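Local structure of glutathione S-transferase (Sulfitobacter, 4GF0) at residues Tyr101-Lys113 against Thr130-Val144. The protein binds glutathione and, as a glutathione S-transferase homologue, probably catalyses its transfer to electrophilic substrates. Residues are numbered along the deposited sequence; the frame is centred on the assembly and turned at random.
Sequences YLASTMHVAHAHK and TAQVPETMAACADFV. With GSH (glutathione), chain D.
M106 and C140 interlock where helices 101-111 and 130-144 run antiparallel, their axes 9.0 Å apart at closest approach, a clear case of knobs-into-holes packing. M106 becomes a long probe because CG stands anti to its backbone N (chi1 -165°) and the chain beyond stays extended. Its CB lies 4.0 Å from C140 SG; CG presses on C140 CB at 3.6 Å; SD touches both C140 CB and V144 CG2, the side chains of M106 and V144 crossing at about a right angle; and CE ends by C140 CB and the backbone N of A141. C140 returns the fit, seated among Y101, T105, M106 and A109. M137, bent at chi2 and chi3, curls its SD back to 3.5 Å from M106 O, beside H110 N. At one end F143 CD2 lies 3.6 Å over one face of the Y101 ring, toward its rim, while T105 CB touches the opposite face; the hydroxyl OH reaches C140 CA at 3.4 Å. A leucine in place of Y101 would probably leave the F143 ring without its aromatic partner and open a gap beside C140. Farther along, a water bridges A109 O and T136 OG1, and V133 CG2 packs on the backbone of K113. The pair joins helices 89-111 and 123-148 of the all-helical C-terminal domain: M106 also touches helix 162-170, V144 packs on helix 184-194, and H107, its CB directed away from 130-144, brings NE2 to glutathione SG2.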
loop_
_atom_site.group_PDB
_atom_site.type_symbol
_atom_site.label_atom_id
_atom_site.label_comp_id
_atom_site.label_asym_id
_atom_site.label_seq_id
_atom_site.Cartn_x
_atom_site.Cartn_y
_atom_site.Cartn_z
ATOM N N TYR A 101 -6.470 -0.773 -0.305
ATOM C CA TYR A 101 -7.226 -0.627 -1.552
ATOM C C TYR A 101 -6.800 0.646 -2.282
ATOM O O TYR A 101 -6.599 0.657 -3.498
ATOM C CB TYR A 101 -8.739 -0.590 -1.300
ATOM C CG TYR A 101 -9.520 -0.365 -2.571
ATOM C CD1 TYR A 101 -9.763 -1.410 -3.446
ATOM C CD2 TYR A 101 -9.990 0.896 -2.906
ATOM C CE1 TYR A 101 -10.462 -1.216 -4.613
ATOM C CE2 TYR A 101 -10.704 1.101 -4.084
ATOM C CZ TYR A 101 -10.934 0.038 -4.926
ATOM O OH TYR A 101 -11.629 0.224 -6.096
ATOM N N LEU A 102 -6.686 1.734 -1.533
ATOM C CA LEU A 102 -6.253 2.992 -2.122
ATOM C C LEU A 102 -4.828 2.864 -2.668
ATOM O O LEU A 102 -4.550 3.296 -3.789
ATOM C CB LEU A 102 -6.357 4.136 -1.094
ATOM C CG LEU A 102 -7.810 4.436 -0.683
ATOM C CD1 LEU A 102 -7.823 5.485 0.437
ATOM C CD2 LEU A 102 -8.668 4.910 -1.856
ATOM N N ALA A 103 -3.942 2.239 -1.897
ATOM C CA ALA A 103 -2.539 2.085 -2.300
ATOM C C ALA A 103 -2.338 1.197 -3.525
ATOM O O ALA A 103 -1.469 1.471 -4.357
ATOM C CB ALA A 103 -1.703 1.540 -1.130
ATOM N N SER A 104 -3.135 0.137 -3.637
ATOM C CA SER A 104 -2.909 -0.905 -4.648
ATOM C C SER A 104 -3.801 -0.771 -5.874
ATOM O O SER A 104 -3.487 -1.317 -6.948
ATOM C CB SER A 104 -3.132 -2.287 -4.024
ATOM O OG SER A 104 -4.489 -2.454 -3.625
ATOM N N THR A 105 -4.925 -0.081 -5.722
ATOM C CA THR A 105 -5.931 -0.060 -6.784
ATOM C C THR A 105 -6.302 1.352 -7.222
ATOM O O THR A 105 -6.158 1.698 -8.393
ATOM C CB THR A 105 -7.206 -0.827 -6.369
ATOM O OG1 THR A 105 -6.840 -2.128 -5.896
ATOM C CG2 THR A 105 -8.148 -0.986 -7.556
ATOM N N MET A 106 -6.784 2.176 -6.294
ATOM C CA MET A 106 -7.325 3.464 -6.710
ATOM C C MET A 106 -6.230 4.468 -7.076
ATOM O O MET A 106 -6.324 5.141 -8.106
ATOM C CB MET A 106 -8.282 4.035 -5.657
ATOM C CG MET A 106 -9.153 5.176 -6.188
ATOM S SD MET A 106 -10.554 5.468 -5.080
ATOM C CE MET A 106 -11.435 6.793 -5.905
ATOM N N HIS A 107 -5.188 4.572 -6.249
ATOM C CA HIS A 107 -4.074 5.453 -6.592
ATOM C C HIS A 107 -3.424 4.923 -7.861
ATOM O O HIS A 107 -3.036 5.692 -8.738
ATOM C CB HIS A 107 -3.047 5.536 -5.453
ATOM C CG HIS A 107 -2.014 6.612 -5.637
ATOM N ND1 HIS A 107 -1.143 6.973 -4.635
ATOM C CD2 HIS A 107 -1.718 7.395 -6.701
ATOM C CE1 HIS A 107 -0.347 7.937 -5.072
ATOM N NE2 HIS A 107 -0.677 8.215 -6.318
ATOM N N VAL A 108 -3.317 3.602 -7.958
ATOM C CA VAL A 108 -2.705 2.978 -9.126
ATOM C C VAL A 108 -3.469 3.306 -10.414
ATOM O O VAL A 108 -2.848 3.595 -11.442
ATOM C CB VAL A 108 -2.546 1.451 -8.940
ATOM C CG1 VAL A 108 -2.183 0.768 -10.264
ATOM C CG2 VAL A 108 -1.491 1.162 -7.867
ATOM N N ALA A 109 -4.802 3.284 -10.358
ATOM C CA ALA A 109 -5.615 3.686 -11.505
ATOM C C ALA A 109 -5.337 5.135 -11.892
ATOM O O ALA A 109 -5.195 5.457 -13.073
ATOM C CB ALA A 109 -7.108 3.478 -11.232
ATOM N N HIS A 110 -5.262 6.011 -10.897
ATOM C CA HIS A 110 -4.985 7.426 -11.142
ATOM C C HIS A 110 -3.602 7.616 -11.772
ATOM O O HIS A 110 -3.421 8.467 -12.637
ATOM C CB HIS A 110 -5.074 8.211 -9.832
ATOM C CG HIS A 110 -4.581 9.616 -9.931
ATOM N ND1 HIS A 110 -5.313 10.634 -10.501
ATOM C CD2 HIS A 110 -3.418 10.189 -9.507
ATOM C CE1 HIS A 110 -4.630 11.766 -10.438
ATOM N NE2 HIS A 110 -3.476 11.513 -9.835
ATOM N N ALA A 111 -2.643 6.803 -11.336
ATOM C CA ALA A 111 -1.248 6.937 -11.755
ATOM C C ALA A 111 -1.072 6.653 -13.236
ATOM O O ALA A 111 -0.099 7.099 -13.847
ATOM C CB ALA A 111 -0.354 6.015 -10.936
ATOM N N HIS A 112 -2.014 5.920 -13.816
ATOM C CA HIS A 112 -1.940 5.609 -15.242
ATOM C C HIS A 112 -2.254 6.811 -16.130
ATOM O O HIS A 112 -2.075 6.752 -17.352
ATOM C CB HIS A 112 -2.837 4.417 -15.593
ATOM C CG HIS A 112 -2.260 3.101 -15.197
ATOM N ND1 HIS A 112 -2.192 2.670 -13.880
ATOM C CD2 HIS A 112 -1.682 2.125 -15.934
ATOM C CE1 HIS A 112 -1.623 1.483 -13.838
ATOM N NE2 HIS A 112 -1.304 1.127 -15.075
ATOM N N LYS A 113 -2.717 7.902 -15.530
ATOM C CA LYS A 113 -3.005 9.103 -16.306
ATOM C C LYS A 113 -1.731 9.792 -16.781
ATOM O O LYS A 113 -1.606 10.127 -17.964
ATOM C CB LYS A 113 -3.866 10.092 -15.509
ATOM C CG LYS A 113 -4.310 11.297 -16.336
ATOM C CD LYS A 113 -5.415 12.093 -15.651
ATOM C CE LYS A 113 -4.882 12.990 -14.557
ATOM N NZ LYS A 113 -5.962 13.865 -14.004
ATOM N N THR A 130 -4.258 6.560 -20.595
ATOM C CA THR A 130 -4.803 7.835 -20.151
ATOM C C THR A 130 -6.313 7.907 -20.403
ATOM O O THR A 130 -7.069 8.371 -19.549
ATOM C CB THR A 130 -4.068 8.996 -20.837
ATOM O OG1 THR A 130 -2.707 9.009 -20.378
ATOM C CG2 THR A 130 -4.731 10.333 -20.521
ATOM N N ALA A 131 -6.753 7.403 -21.553
ATOM C CA ALA A 131 -8.166 7.465 -21.929
ATOM C C ALA A 131 -9.072 6.635 -21.015
ATOM O O ALA A 131 -10.273 6.899 -20.922
ATOM C CB ALA A 131 -8.349 7.053 -23.387
ATOM N N GLN A 132 -8.502 5.637 -20.340
ATOM C CA GLN A 132 -9.294 4.740 -19.506
ATOM C C GLN A 132 -9.498 5.267 -18.090
ATOM O O GLN A 132 -10.343 4.751 -17.362
ATOM C CB GLN A 132 -8.654 3.350 -19.419
ATOM C CG GLN A 132 -8.261 2.743 -20.749
ATOM C CD GLN A 132 -9.352 2.846 -21.793
ATOM O OE1 GLN A 132 -10.533 2.633 -21.509
ATOM N NE2 GLN A 132 -8.958 3.181 -23.018
ATOM N N VAL A 133 -8.732 6.284 -17.708
ATOM C CA VAL A 133 -8.752 6.792 -16.328
ATOM C C VAL A 133 -10.130 7.256 -15.816
ATOM O O VAL A 133 -10.475 6.986 -14.662
ATOM C CB VAL A 133 -7.667 7.884 -16.094
ATOM C CG1 VAL A 133 -7.765 8.478 -14.684
ATOM C CG2 VAL A 133 -6.278 7.294 -16.292
ATOM N N PRO A 134 -10.921 7.959 -16.652
ATOM C CA PRO A 134 -12.249 8.312 -16.135
ATOM C C PRO A 134 -13.076 7.073 -15.817
ATOM O O PRO A 134 -13.848 7.071 -14.856
ATOM C CB PRO A 134 -12.876 9.093 -17.290
ATOM C CG PRO A 134 -11.710 9.712 -17.977
ATOM C CD PRO A 134 -10.628 8.666 -17.914
ATOM N N GLU A 135 -12.895 6.013 -16.592
ATOM C CA GLU A 135 -13.639 4.785 -16.340
ATOM C C GLU A 135 -13.096 3.961 -15.171
ATOM O O GLU A 135 -13.876 3.444 -14.371
ATOM C CB GLU A 135 -13.755 3.949 -17.612
ATOM C CG GLU A 135 -14.619 4.640 -18.662
ATOM C CD GLU A 135 -14.654 3.897 -19.973
ATOM O OE1 GLU A 135 -14.687 2.647 -19.948
ATOM O OE2 GLU A 135 -14.646 4.564 -21.031
ATOM N N THR A 136 -11.773 3.846 -15.052
ATOM C CA THR A 136 -11.196 3.089 -13.943
ATOM C C THR A 136 -11.415 3.796 -12.603
ATOM O O THR A 136 -11.665 3.146 -11.589
ATOM C CB THR A 136 -9.692 2.791 -14.134
ATOM O OG1 THR A 136 -8.964 4.022 -14.232
ATOM C CG2 THR A 136 -9.470 1.962 -15.384
ATOM N N MET A 137 -11.314 5.122 -12.595
ATOM C CA MET A 137 -11.547 5.881 -11.365
ATOM C C MET A 137 -13.018 5.872 -10.960
ATOM O O MET A 137 -13.338 5.870 -9.772
ATOM C CB MET A 137 -11.035 7.324 -11.490
ATOM C CG MET A 137 -9.513 7.439 -11.524
ATOM S SD MET A 137 -8.671 6.890 -10.015
ATOM C CE MET A 137 -9.034 8.245 -8.910
ATOM N N ALA A 138 -13.915 5.856 -11.944
ATOM C CA ALA A 138 -15.339 5.780 -11.642
ATOM C C ALA A 138 -15.647 4.428 -11.006
ATOM O O ALA A 138 -16.440 4.337 -10.059
ATOM C CB ALA A 138 -16.170 5.970 -12.897
ATOM N N ALA A 139 -15.009 3.378 -11.516
ATOM C CA ALA A 139 -15.220 2.039 -10.979
ATOM C C ALA A 139 -14.686 1.970 -9.556
ATOM O O ALA A 139 -15.289 1.336 -8.681
ATOM C CB ALA A 139 -14.559 0.970 -11.872
ATOM N N CYS A 140 -13.563 2.640 -9.309
ATOM C CA CYS A 140 -13.021 2.707 -7.958
ATOM C C CYS A 140 -13.967 3.478 -7.048
ATOM O O CYS A 140 -14.221 3.065 -5.911
ATOM C CB CYS A 140 -11.633 3.348 -7.959
ATOM S SG CYS A 140 -10.350 2.241 -8.605
ATOM N N ALA A 141 -14.491 4.593 -7.548
ATOM C CA ALA A 141 -15.421 5.394 -6.754
ATOM C C ALA A 141 -16.685 4.595 -6.425
ATOM O O ALA A 141 -17.224 4.700 -5.313
ATOM C CB ALA A 141 -15.763 6.685 -7.460
ATOM N N ASP A 142 -17.136 3.783 -7.380
ATOM C CA ASP A 142 -18.278 2.888 -7.172
ATOM C C ASP A 142 -18.041 1.972 -5.976
ATOM O O ASP A 142 -18.908 1.807 -5.110
ATOM C CB ASP A 142 -18.516 2.015 -8.407
ATOM C CG ASP A 142 -19.160 2.763 -9.549
ATOM O OD1 ASP A 142 -19.591 3.918 -9.358
ATOM O OD2 ASP A 142 -19.251 2.170 -10.648
ATOM N N PHE A 143 -16.861 1.368 -5.942
ATOM C CA PHE A 143 -16.478 0.493 -4.840
ATOM C C PHE A 143 -16.327 1.222 -3.510
ATOM O O PHE A 143 -16.711 0.694 -2.461
ATOM C CB PHE A 143 -15.183 -0.244 -5.168
ATOM C CG PHE A 143 -14.800 -1.260 -4.137
ATOM C CD1 PHE A 143 -15.389 -2.513 -4.138
ATOM C CD2 PHE A 143 -13.865 -0.964 -3.167
ATOM C CE1 PHE A 143 -15.045 -3.461 -3.188
ATOM C CE2 PHE A 143 -13.521 -1.902 -2.208
ATOM C CZ PHE A 143 -14.110 -3.154 -2.224
ATOM N N VAL A 144 -15.739 2.414 -3.535
ATOM C CA VAL A 144 -15.650 3.225 -2.332
ATOM C C VAL A 144 -17.045 3.463 -1.766
ATOM O O VAL A 144 -17.283 3.266 -0.573
ATOM C CB VAL A 144 -14.981 4.589 -2.615
ATOM C CG1 VAL A 144 -15.207 5.554 -1.450
ATOM C CG2 VAL A 144 -13.493 4.400 -2.864
HETATM N N1 GSH D . 3.000 3.908 -3.145
HETATM C CA1 GSH D . 3.432 5.268 -2.913
HETATM C C1 GSH D . 2.799 5.798 -1.665
HETATM O O11 GSH D . 3.434 6.591 -0.918
HETATM O O12 GSH D . 1.617 5.473 -1.370
HETATM C CB1 GSH D . 3.009 6.152 -4.062
HETATM C CG1 GSH D . 3.876 7.412 -4.011
HETATM C CD1 GSH D . 3.677 8.215 -5.301
HETATM O OE1 GSH D . 3.647 7.654 -6.398
HETATM N N2 GSH D . 3.520 9.663 -5.208
HETATM C CA2 GSH D . 3.343 10.435 -6.414
HETATM C C2 GSH D . 4.711 10.843 -6.895
HETATM O O2 GSH D . 5.627 11.018 -6.103
HETATM C CB2 GSH D . 2.524 11.659 -6.152
HETATM S SG2 GSH D . 0.852 11.190 -5.741
HETATM N N3 GSH D . 4.983 11.022 -8.315
HETATM C CA3 GSH D . 6.323 11.428 -8.722
HETATM C C3 GSH D . 6.754 10.719 -9.982
HETATM O O31 GSH D . 6.157 9.670 -10.360
HETATM O O32 GSH D . 7.735 11.166 -10.658
HETATM O O HOH W 1 -6.351 3.693 -14.840
#